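Local structure of fiber protein (Human adenovirus 14, 3F0Y) at residues L17-N22 with K40-L45; E79-S84 with S91-K96; K134-Y139 with L160-I165. The protein forms the trimeric knob at the tip of the viral fiber and probably engages host-cell receptors, as several species B knobs do with CD46. All blocks are in the same frame, centred on the assembly; numbering follows the deposited sequence.

Contact 1: L17-N22 with K40-L45; sequences LWTGVN and KLILTL
L17 and L45 form an antiparallel hydrogen-bonded pair and W18 and T44 the non-hydrogen-bonded pair beside it, the two segments running 152° apart from end to end. L17 N to L45 O is 2.8 Å, in the carbonyl plane, and L45 N to L17 O is also 2.8 Å, the donor tilted from the plane of the L17 carbonyl. At T19, just past the edge strand of this knob sheet, a side-chain hydroxyl takes the place of a strand carbonyl: T19 N still donates to L43 O (3.0 Å), but L43 N finds T19 OG1 at 3.1 Å. With OG1 placed between its own N and carbonyl carbon (chi1 56°), the hydroxyl also donates to G20 O on a lone pair, so one oxygen joins the turn to the strand. T19 CG2 rests against L41 O and L43 CB. W18 and T44 stand side by side, T44 OG1 meeting the indole edge in plane at CE3 (3.5 Å), while G20 CA covers one ring face and NE1 bonds N106 O. K40 runs out as an extended chain and its NZ bonds N22 OD1 (2.9 Å) from above the amide plane; NZ also holds P23 O. Strand 39-48 lies between 16-18 and 51-60, with L41 and L43 facing L80 of strand 73-82 and W18 and T44 packing on A50 and L51 of the second subunit.

Contact 2: E79-S84 with S91-K96; sequences ELFFDS and SLSSLK
S93 and S94 both turn their hydroxyls anti to the carbonyl carbon (chi1 -58° and -51°), which brings each OG up to a backbone N-H of strand residues F81 and E79. S93 OG takes the hydrogen of F81 N at 2.8 Å, nearly straight at 167°, and S94 OG takes that of E79 N at 2.9 Å. Between them S94 N donates to E79 O (2.8 Å) in the carbonyl plane. Two hydroxyls and one amide bond this edge of the strand, where F81 also pairs with L89 through the backbone; an irregular loop is thus fastened along it by serine hydroxyls. S93 OG is gripped a second time through L89 O. On one side of this seam L92 O lies at the edge of the F81 ring, near its plane, 3.3 Å from CE1, and F81 CD1 touches L92 CB at 3.7 Å. On the other side the L80 and L95 side chains lie askew, L80 CD2 touching L95 CB, also at 3.7 Å. K96 NZ bonds S93 O and T90 O, both in the loop just before it. E79 points its carboxylate to R174 in a salt bridge. Strand 73-82 is the outermost of its sheet within the chain: 171-180 pairs with its other edge, while L80 lies between the sheets and L95 reaches L41 on strand 39-48 of the facing sheet.

Contact 3: K134-Y139 with L160-I165; sequences KENYIY and LNQRAI
N136 grips L160 through both its backbone and its side chain. L160 N donates to N136 O at 2.8 Å, almost straight (168°) and in the carbonyl plane, while N136 ND2 returns a bond to L160 O at 2.7 Å. The second bond is more bent; it meets the carbonyl nearly end-on, and L160 O lies somewhat out of the amide plane of N136. The two bonds close a ring between N136 and L160, backbone to backbone and amide to carbonyl. A first torsion of -65° in N136, with CG anti to the carbonyl carbon, swings the amide over to L160 O, and ND2 also bonds P126 O, so its rotation is fixed by two carbonyls. This amide is buried and crosses that of Q162 at about a right angle, the planes 87° apart. Q162 lays CB against N136 CG at 3.8 Å. N161 bends the chain away with a positive phi, and its own amide is held by Y125 O, P120 O and C172 N. Outside the polar centre the I138 and L160 side chains cross obliquely, their CD1 atoms 3.8 Å apart, a small apolar patch that F201 and Y203 of strand 199-204 extend. The contact thus joins the end of the 3-10 segment, through residue 136, and the start of strand 137-145 to the end of its antiparallel neighbour 151-160, with 171-180 next in the sheet; K134 and Y139 reach the third subunit, where both bond T145.

In the fold
Along the chain the three contacts follow in series, none enclosing or crossing another. Contact 1 closes the long loop between strands 16-18 and 39-48 at one edge of the sheet of 16-18, 39-48, 51-60 and 199-204. Contact 2 closes the short loop after strand 73-82, folding it back on the strand it has just left. Contact 3 closes the hairpin of strands 137-145 and 151-160 in the sheet that also holds 73-82 and 171-180. Contacts 1 and 2 meet between the sheets, L43 CD2 lying 3.4 Å from L80 CD1. Contacts 2 and 3 meet where I165 touches F81 and L92. Contacts 1 and 3 lie on opposite sides of the chain's centre, with centres about 21 Å apart.

Contact 1: L17-N22 with K40-L45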
loop_
_atom_site.group_PDB
_atom_site.type_symbol
_atom_site.label_atom_id
_atom_site.label_comp_id
_atom_site.label_asym_id
_atom_site.label_seq_id
_atom_site.Cartn_x
_atom_site.Cartn_y
_atom_site.Cartn_z
ATOM N N LEU A 17 -7.439 13.638 -8.199
ATOM C CA LEU A 17 -8.268 14.637 -7.536
ATOM C C LEU A 17 -7.621 14.876 -6.181
ATOM O O LEU A 17 -7.558 13.963 -5.360
ATOM C CB LEU A 17 -9.697 14.117 -7.370
ATOM C CG LEU A 17 -10.736 15.079 -6.794
ATOM C CD1 LEU A 17 -10.882 16.312 -7.673
ATOM C CD2 LEU A 17 -12.076 14.372 -6.629
ATOM N N TRP A 18 -7.117 16.087 -5.951
ATOM C CA TRP A 18 -6.314 16.339 -4.754
ATOM C C TRP A 18 -6.435 17.755 -4.193
ATOM O O TRP A 18 -7.116 18.607 -4.761
ATOM C CB TRP A 18 -4.844 15.963 -5.021
ATOM C CG TRP A 18 -4.053 16.915 -5.878
ATOM C CD1 TRP A 18 -4.535 17.904 -6.685
ATOM C CD2 TRP A 18 -2.628 16.938 -6.028
ATOM N NE1 TRP A 18 -3.501 18.554 -7.309
ATOM C CE2 TRP A 18 -2.318 17.976 -6.931
ATOM C CE3 TRP A 18 -1.583 16.183 -5.482
ATOM C CZ2 TRP A 18 -1.006 18.279 -7.302
ATOM C CZ3 TRP A 18 -0.280 16.484 -5.849
ATOM C CH2 TRP A 18 -0.004 17.526 -6.753
ATOM N N THR A 19 -5.768 17.976 -3.063
ATOM C CA THR A 19 -5.752 19.265 -2.374
ATOM C C THR A 19 -4.615 20.167 -2.849
ATOM O O THR A 19 -4.568 21.346 -2.495
ATOM C CB THR A 19 -5.537 19.055 -0.867
ATOM O OG1 THR A 19 -4.332 18.304 -0.667
ATOM C CG2 THR A 19 -6.709 18.313 -0.250
ATOM N N GLY A 20 -3.694 19.604 -3.629
ATOM C CA GLY A 20 -2.447 20.275 -3.971
ATOM C C GLY A 20 -1.407 19.995 -2.902
ATOM O O GLY A 20 -1.736 19.501 -1.819
ATOM N N VAL A 21 -0.152 20.308 -3.208
ATOM C CA VAL A 21 0.957 20.060 -2.289
ATOM C C VAL A 21 1.182 21.263 -1.374
ATOM O O VAL A 21 1.321 22.390 -1.848
ATOM C CB VAL A 21 2.261 19.765 -3.057
ATOM C CG1 VAL A 21 3.398 19.475 -2.091
ATOM C CG2 VAL A 21 2.061 18.599 -4.012
ATOM N N ASN A 22 1.212 21.006 -0.066
ATOM C CA ASN A 22 1.502 22.022 0.947
ATOM C C ASN A 22 0.856 23.379 0.652
ATOM O O ASN A 22 1.547 24.335 0.280
ATOM C CB ASN A 22 3.020 22.174 1.121
ATOM C CG ASN A 22 3.394 23.002 2.342
ATOM O OD1 ASN A 22 2.825 22.833 3.423
ATOM N ND2 ASN A 22 4.362 23.898 2.175
ATOM N N LYS A 40 -3.429 21.739 7.568
ATOM C CA LYS A 40 -3.453 21.440 6.143
ATOM C C LYS A 40 -3.715 19.948 5.967
ATOM O O LYS A 40 -2.904 19.122 6.388
ATOM C CB LYS A 40 -2.120 21.801 5.491
ATOM C CG LYS A 40 -1.664 23.230 5.716
ATOM C CD LYS A 40 -0.261 23.437 5.172
ATOM C CE LYS A 40 0.300 24.793 5.566
ATOM N NZ LYS A 40 1.596 25.065 4.887
ATOM N N LEU A 41 -4.854 19.607 5.371
ATOM C CA LEU A 41 -5.132 18.230 4.981
ATOM C C LEU A 41 -4.578 18.036 3.579
ATOM O O LEU A 41 -5.004 18.710 2.640
ATOM C CB LEU A 41 -6.636 17.943 5.002
ATOM C CG LEU A 41 -7.075 16.520 4.635
ATOM C CD1 LEU A 41 -6.604 15.518 5.681
ATOM C CD2 LEU A 41 -8.587 16.453 4.472
ATOM N N ILE A 42 -3.608 17.135 3.450
ATOM C CA ILE A 42 -3.058 16.771 2.154
ATOM C C ILE A 42 -3.732 15.469 1.731
ATOM O O ILE A 42 -3.513 14.423 2.342
ATOM C CB ILE A 42 -1.524 16.588 2.203
ATOM C CG1 ILE A 42 -0.851 17.776 2.902
ATOM C CG2 ILE A 42 -0.965 16.422 0.795
ATOM C CD1 ILE A 42 -1.129 19.118 2.255
ATOM N N LEU A 43 -4.580 15.549 0.709
ATOM C CA LEU A 43 -5.320 14.393 0.221
ATOM C C LEU A 43 -5.142 14.277 -1.282
ATOM O O LEU A 43 -5.364 15.243 -2.008
ATOM C CB LEU A 43 -6.806 14.526 0.555
ATOM C CG LEU A 43 -7.700 13.368 0.102
ATOM C CD1 LEU A 43 -7.282 12.065 0.780
ATOM C CD2 LEU A 43 -9.161 13.679 0.375
ATOM N N THR A 44 -4.739 13.093 -1.735
ATOM C CA THR A 44 -4.573 12.810 -3.154
ATOM C C THR A 44 -5.327 11.531 -3.492
ATOM O O THR A 44 -5.035 10.464 -2.943
ATOM C CB THR A 44 -3.084 12.647 -3.520
ATOM O OG1 THR A 44 -2.352 13.790 -3.062
ATOM C CG2 THR A 44 -2.908 12.493 -5.027
ATOM N N LEU A 45 -6.308 11.653 -4.382
ATOM C CA LEU A 45 -7.076 10.512 -4.866
ATOM C C LEU A 45 -6.682 10.256 -6.311
ATOM O O LEU A 45 -6.874 11.119 -7.168
ATOM C CB LEU A 45 -8.576 10.801 -4.785
ATOM C CG LEU A 45 -9.121 11.233 -3.422
ATOM C CD1 LEU A 45 -10.574 11.650 -3.550
ATOM C CD2 LEU A 45 -8.963 10.116 -2.393
#

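Contact 2: E79-S84 with S91-K96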
loop_
_atom_site.group_PDB
_atom_site.type_symbol
_atom_site.label_atom_id
_atom_site.label_comp_id
_atom_site.label_asym_id
_atom_site.label_seq_id
_atom_site.Cartn_x
_atom_site.Cartn_y
_atom_site.Cartn_z
ATOM N N GLU A 79 -13.636 14.442 8.291
ATOM C CA GLU A 79 -14.884 14.003 7.680
ATOM C C GLU A 79 -15.054 14.706 6.341
ATOM O O GLU A 79 -15.122 15.934 6.287
ATOM C CB GLU A 79 -16.071 14.340 8.580
ATOM C CG GLU A 79 -16.109 13.575 9.890
ATOM C CD GLU A 79 -17.395 13.815 10.652
ATOM O OE1 GLU A 79 -17.767 14.993 10.834
ATOM O OE2 GLU A 79 -18.039 12.828 11.069
ATOM N N LEU A 80 -15.118 13.924 5.267
ATOM C CA LEU A 80 -15.255 14.465 3.919
ATOM C C LEU A 80 -16.587 14.017 3.337
ATOM O O LEU A 80 -16.808 12.826 3.124
ATOM C CB LEU A 80 -14.099 13.999 3.031
ATOM C CG LEU A 80 -12.689 14.176 3.603
ATOM C CD1 LEU A 80 -11.660 13.661 2.613
ATOM C CD2 LEU A 80 -12.409 15.630 3.965
ATOM N N PHE A 81 -17.471 14.980 3.096
ATOM C CA PHE A 81 -18.792 14.716 2.541
ATOM C C PHE A 81 -18.866 15.256 1.121
ATOM O O PHE A 81 -18.397 16.360 0.844
ATOM C CB PHE A 81 -19.870 15.358 3.412
ATOM C CG PHE A 81 -19.866 14.864 4.832
ATOM C CD1 PHE A 81 -19.355 15.647 5.857
ATOM C CD2 PHE A 81 -20.348 13.602 5.138
ATOM C CE1 PHE A 81 -19.341 15.185 7.165
ATOM C CE2 PHE A 81 -20.340 13.133 6.442
ATOM C CZ PHE A 81 -19.836 13.926 7.459
ATOM N N PHE A 82 -19.456 14.463 0.230
ATOM C CA PHE A 82 -19.555 14.812 -1.183
ATOM C C PHE A 82 -20.997 14.672 -1.658
ATOM O O PHE A 82 -21.723 13.782 -1.211
ATOM C CB PHE A 82 -18.650 13.907 -2.020
ATOM C CG PHE A 82 -17.215 13.892 -1.568
ATOM C CD1 PHE A 82 -16.802 13.044 -0.549
ATOM C CD2 PHE A 82 -16.272 14.713 -2.175
ATOM C CE1 PHE A 82 -15.475 13.024 -0.131
ATOM C CE2 PHE A 82 -14.943 14.697 -1.763
ATOM C CZ PHE A 82 -14.546 13.853 -0.740
ATOM N N ASP A 83 -21.405 15.553 -2.569
ATOM C CA ASP A 83 -22.752 15.496 -3.140
ATOM C C ASP A 83 -22.835 14.433 -4.238
ATOM O O ASP A 83 -21.840 13.772 -4.546
ATOM C CB ASP A 83 -23.193 16.880 -3.654
ATOM C CG ASP A 83 -22.299 17.425 -4.760
ATOM O OD1 ASP A 83 -21.656 16.635 -5.484
ATOM O OD2 ASP A 83 -22.252 18.664 -4.908
ATOM N N SER A 84 -24.021 14.280 -4.828
ATOM C CA SER A 84 -24.270 13.259 -5.851
ATOM C C SER A 84 -23.387 13.377 -7.100
ATOM O O SER A 84 -23.249 12.411 -7.850
ATOM C CB SER A 84 -25.747 13.275 -6.264
ATOM O OG SER A 84 -26.104 14.527 -6.823
ATOM N N SER A 91 -19.099 23.024 3.761
ATOM C CA SER A 91 -19.777 23.426 4.997
ATOM C C SER A 91 -19.926 22.262 5.979
ATOM O O SER A 91 -19.820 22.454 7.190
ATOM C CB SER A 91 -21.152 24.025 4.687
ATOM O OG SER A 91 -21.990 23.078 4.050
ATOM N N LEU A 92 -20.171 21.062 5.457
ATOM C CA LEU A 92 -20.315 19.865 6.290
ATOM C C LEU A 92 -18.978 19.192 6.600
ATOM O O LEU A 92 -18.865 18.462 7.587
ATOM C CB LEU A 92 -21.224 18.845 5.603
ATOM C CG LEU A 92 -22.666 19.261 5.313
ATOM C CD1 LEU A 92 -23.332 18.216 4.434
ATOM C CD2 LEU A 92 -23.449 19.464 6.605
ATOM N N SER A 93 -17.977 19.431 5.757
ATOM C CA SER A 93 -16.723 18.684 5.811
ATOM C C SER A 93 -15.639 19.398 6.603
ATOM O O SER A 93 -15.682 20.615 6.784
ATOM C CB SER A 93 -16.217 18.420 4.391
ATOM O OG SER A 93 -17.177 17.704 3.640
ATOM N N SER A 94 -14.664 18.621 7.072
ATOM C CA SER A 94 -13.485 19.162 7.737
ATOM C C SER A 94 -12.653 19.976 6.750
ATOM O O SER A 94 -12.171 21.061 7.080
ATOM C CB SER A 94 -12.639 18.030 8.322
ATOM O OG SER A 94 -13.435 17.165 9.111
ATOM N N LEU A 95 -12.494 19.438 5.542
ATOM C CA LEU A 95 -11.801 20.127 4.457
ATOM C C LEU A 95 -12.700 21.230 3.909
ATOM O O LEU A 95 -13.834 20.968 3.509
ATOM C CB LEU A 95 -11.441 19.138 3.344
ATOM C CG LEU A 95 -10.677 19.671 2.127
ATOM C CD1 LEU A 95 -9.320 20.232 2.518
ATOM C CD2 LEU A 95 -10.525 18.565 1.089
ATOM N N LYS A 96 -12.183 22.457 3.891
ATOM C CA LYS A 96 -12.973 23.637 3.530
ATOM C C LYS A 96 -12.671 24.178 2.132
ATOM O O LYS A 96 -13.316 25.127 1.684
ATOM C CB LYS A 96 -12.758 24.742 4.568
ATOM C CG LYS A 96 -13.106 24.333 5.996
ATOM C CD LYS A 96 -14.534 23.819 6.101
ATOM C CE LYS A 96 -14.966 23.626 7.536
ATOM N NZ LYS A 96 -16.371 23.140 7.595
#

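Contact 3: K134-Y139 with L160-I165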
loop_
_atom_site.group_PDB
_atom_site.type_symbol
_atom_site.label_atom_id
_atom_site.label_comp_id
_atom_site.label_asym_id
_atom_site.label_seq_id
_atom_site.Cartn_x
_atom_site.Cartn_y
_atom_site.Cartn_z
ATOM N N LYS A 134 -19.558 -3.795 8.388
ATOM C CA LYS A 134 -18.124 -4.069 8.545
ATOM C C LYS A 134 -17.321 -3.758 7.283
ATOM O O LYS A 134 -16.136 -3.440 7.363
ATOM C CB LYS A 134 -17.883 -5.534 8.927
ATOM C CG LYS A 134 -18.446 -5.954 10.277
ATOM C CD LYS A 134 -18.255 -7.452 10.485
ATOM C CE LYS A 134 -19.063 -7.994 11.652
ATOM N NZ LYS A 134 -18.247 -8.233 12.868
ATOM N N GLU A 135 -17.968 -3.853 6.124
ATOM C CA GLU A 135 -17.299 -3.643 4.838
ATOM C C GLU A 135 -16.923 -2.180 4.592
ATOM O O GLU A 135 -16.099 -1.886 3.726
ATOM C CB GLU A 135 -18.181 -4.161 3.698
ATOM C CG GLU A 135 -18.445 -5.662 3.773
ATOM C CD GLU A 135 -19.464 -6.132 2.758
ATOM O OE1 GLU A 135 -19.318 -5.791 1.569
ATOM O OE2 GLU A 135 -20.405 -6.854 3.146
ATOM N N ASN A 136 -17.519 -1.272 5.363
ATOM C CA ASN A 136 -17.252 0.160 5.239
ATOM C C ASN A 136 -15.935 0.614 5.873
ATOM O O ASN A 136 -15.541 1.768 5.705
ATOM C CB ASN A 136 -18.408 0.957 5.854
ATOM C CG ASN A 136 -19.711 0.760 5.109
ATOM O OD1 ASN A 136 -20.527 -0.084 5.476
ATOM N ND2 ASN A 136 -19.907 1.527 4.046
ATOM N N TYR A 137 -15.253 -0.286 6.583
ATOM C CA TYR A 137 -14.080 0.080 7.372
ATOM C C TYR A 137 -12.751 -0.340 6.743
ATOM O O TYR A 137 -12.595 -1.462 6.258
ATOM C CB TYR A 137 -14.181 -0.515 8.776
ATOM C CG TYR A 137 -15.324 0.043 9.589
ATOM C CD1 TYR A 137 -16.537 -0.635 9.675
ATOM C CD2 TYR A 137 -15.194 1.247 10.277
ATOM C CE1 TYR A 137 -17.591 -0.129 10.424
ATOM C CE2 TYR A 137 -16.246 1.762 11.030
ATOM C CZ TYR A 137 -17.441 1.067 11.098
ATOM O OH TYR A 137 -18.492 1.566 11.838
ATOM N N ILE A 138 -11.802 0.591 6.766
ATOM C CA ILE A 138 -10.428 0.352 6.346
ATOM C C ILE A 138 -9.523 0.788 7.494
ATOM O O ILE A 138 -9.782 1.806 8.138
ATOM C CB ILE A 138 -10.092 1.156 5.074
ATOM C CG1 ILE A 138 -10.790 0.547 3.857
ATOM C CG2 ILE A 138 -8.588 1.209 4.842
ATOM C CD1 ILE A 138 -10.785 1.449 2.642
ATOM N N TYR A 139 -8.473 0.014 7.758
ATOM C CA TYR A 139 -7.576 0.295 8.874
ATOM C C TYR A 139 -6.122 0.333 8.433
ATOM O O TYR A 139 -5.735 -0.300 7.449
ATOM C CB TYR A 139 -7.730 -0.760 9.965
ATOM C CG TYR A 139 -9.152 -0.963 10.432
ATOM C CD1 TYR A 139 -9.938 -1.976 9.900
ATOM C CD2 TYR A 139 -9.708 -0.143 11.410
ATOM C CE1 TYR A 139 -11.243 -2.174 10.325
ATOM C CE2 TYR A 139 -11.015 -0.332 11.843
ATOM C CZ TYR A 139 -11.774 -1.351 11.299
ATOM O OH TYR A 139 -13.069 -1.547 11.722
ATOM N N LEU A 160 -15.880 4.427 4.953
ATOM C CA LEU A 160 -16.432 4.910 3.697
ATOM C C LEU A 160 -17.949 4.833 3.750
ATOM O O LEU A 160 -18.506 3.804 4.127
ATOM C CB LEU A 160 -15.906 4.072 2.534
ATOM C CG LEU A 160 -14.382 4.013 2.417
ATOM C CD1 LEU A 160 -13.973 3.103 1.274
ATOM C CD2 LEU A 160 -13.798 5.403 2.234
ATOM N N ASN A 161 -18.607 5.928 3.373
ATOM C CA ASN A 161 -20.066 5.999 3.330
ATOM C C ASN A 161 -20.706 5.613 4.674
ATOM O O ASN A 161 -20.513 6.324 5.658
ATOM C CB ASN A 161 -20.593 5.168 2.152
ATOM C CG ASN A 161 -20.121 5.703 0.808
ATOM O OD1 ASN A 161 -19.770 6.875 0.683
ATOM N ND2 ASN A 161 -20.106 4.841 -0.202
ATOM N N GLN A 162 -21.447 4.503 4.716
ATOM C CA GLN A 162 -22.091 3.992 5.938
ATOM C C GLN A 162 -23.253 4.853 6.438
ATOM O O GLN A 162 -24.384 4.374 6.534
ATOM C CB GLN A 162 -21.068 3.764 7.067
ATOM C CG GLN A 162 -21.669 3.245 8.373
ATOM C CD GLN A 162 -22.583 2.054 8.173
ATOM O OE1 GLN A 162 -22.205 1.072 7.538
ATOM N NE2 GLN A 162 -23.794 2.136 8.714
ATOM N N ARG A 163 -22.975 6.108 6.777
ATOM C CA ARG A 163 -24.011 6.983 7.313
ATOM C C ARG A 163 -23.865 8.411 6.777
ATOM O O ARG A 163 -22.776 8.982 6.779
ATOM C CB ARG A 163 -24.018 6.910 8.851
ATOM C CG ARG A 163 -23.572 8.147 9.616
ATOM C CD ARG A 163 -23.494 7.860 11.117
ATOM N NE ARG A 163 -22.110 7.765 11.580
ATOM C CZ ARG A 163 -21.353 8.804 11.939
ATOM N NH1 ARG A 163 -21.830 10.045 11.900
ATOM N NH2 ARG A 163 -20.105 8.601 12.341
ATOM N N ALA A 164 -24.969 8.960 6.280
ATOM C CA ALA A 164 -25.004 10.330 5.776
ATOM C C ALA A 164 -25.505 11.254 6.877
ATOM O O ALA A 164 -26.222 10.819 7.777
ATOM C CB ALA A 164 -25.906 10.422 4.556
ATOM N N ILE A 165 -25.121 12.527 6.804
ATOM C CA ILE A 165 -25.531 13.524 7.802
ATOM C C ILE A 165 -26.548 14.538 7.264
ATOM O O ILE A 165 -27.153 15.280 8.038
ATOM C CB ILE A 165 -24.311 14.281 8.392
ATOM C CG1 ILE A 165 -23.548 15.054 7.309
ATOM C CG2 ILE A 165 -23.376 13.307 9.096
ATOM C CD1 ILE A 165 -22.523 16.015 7.873
#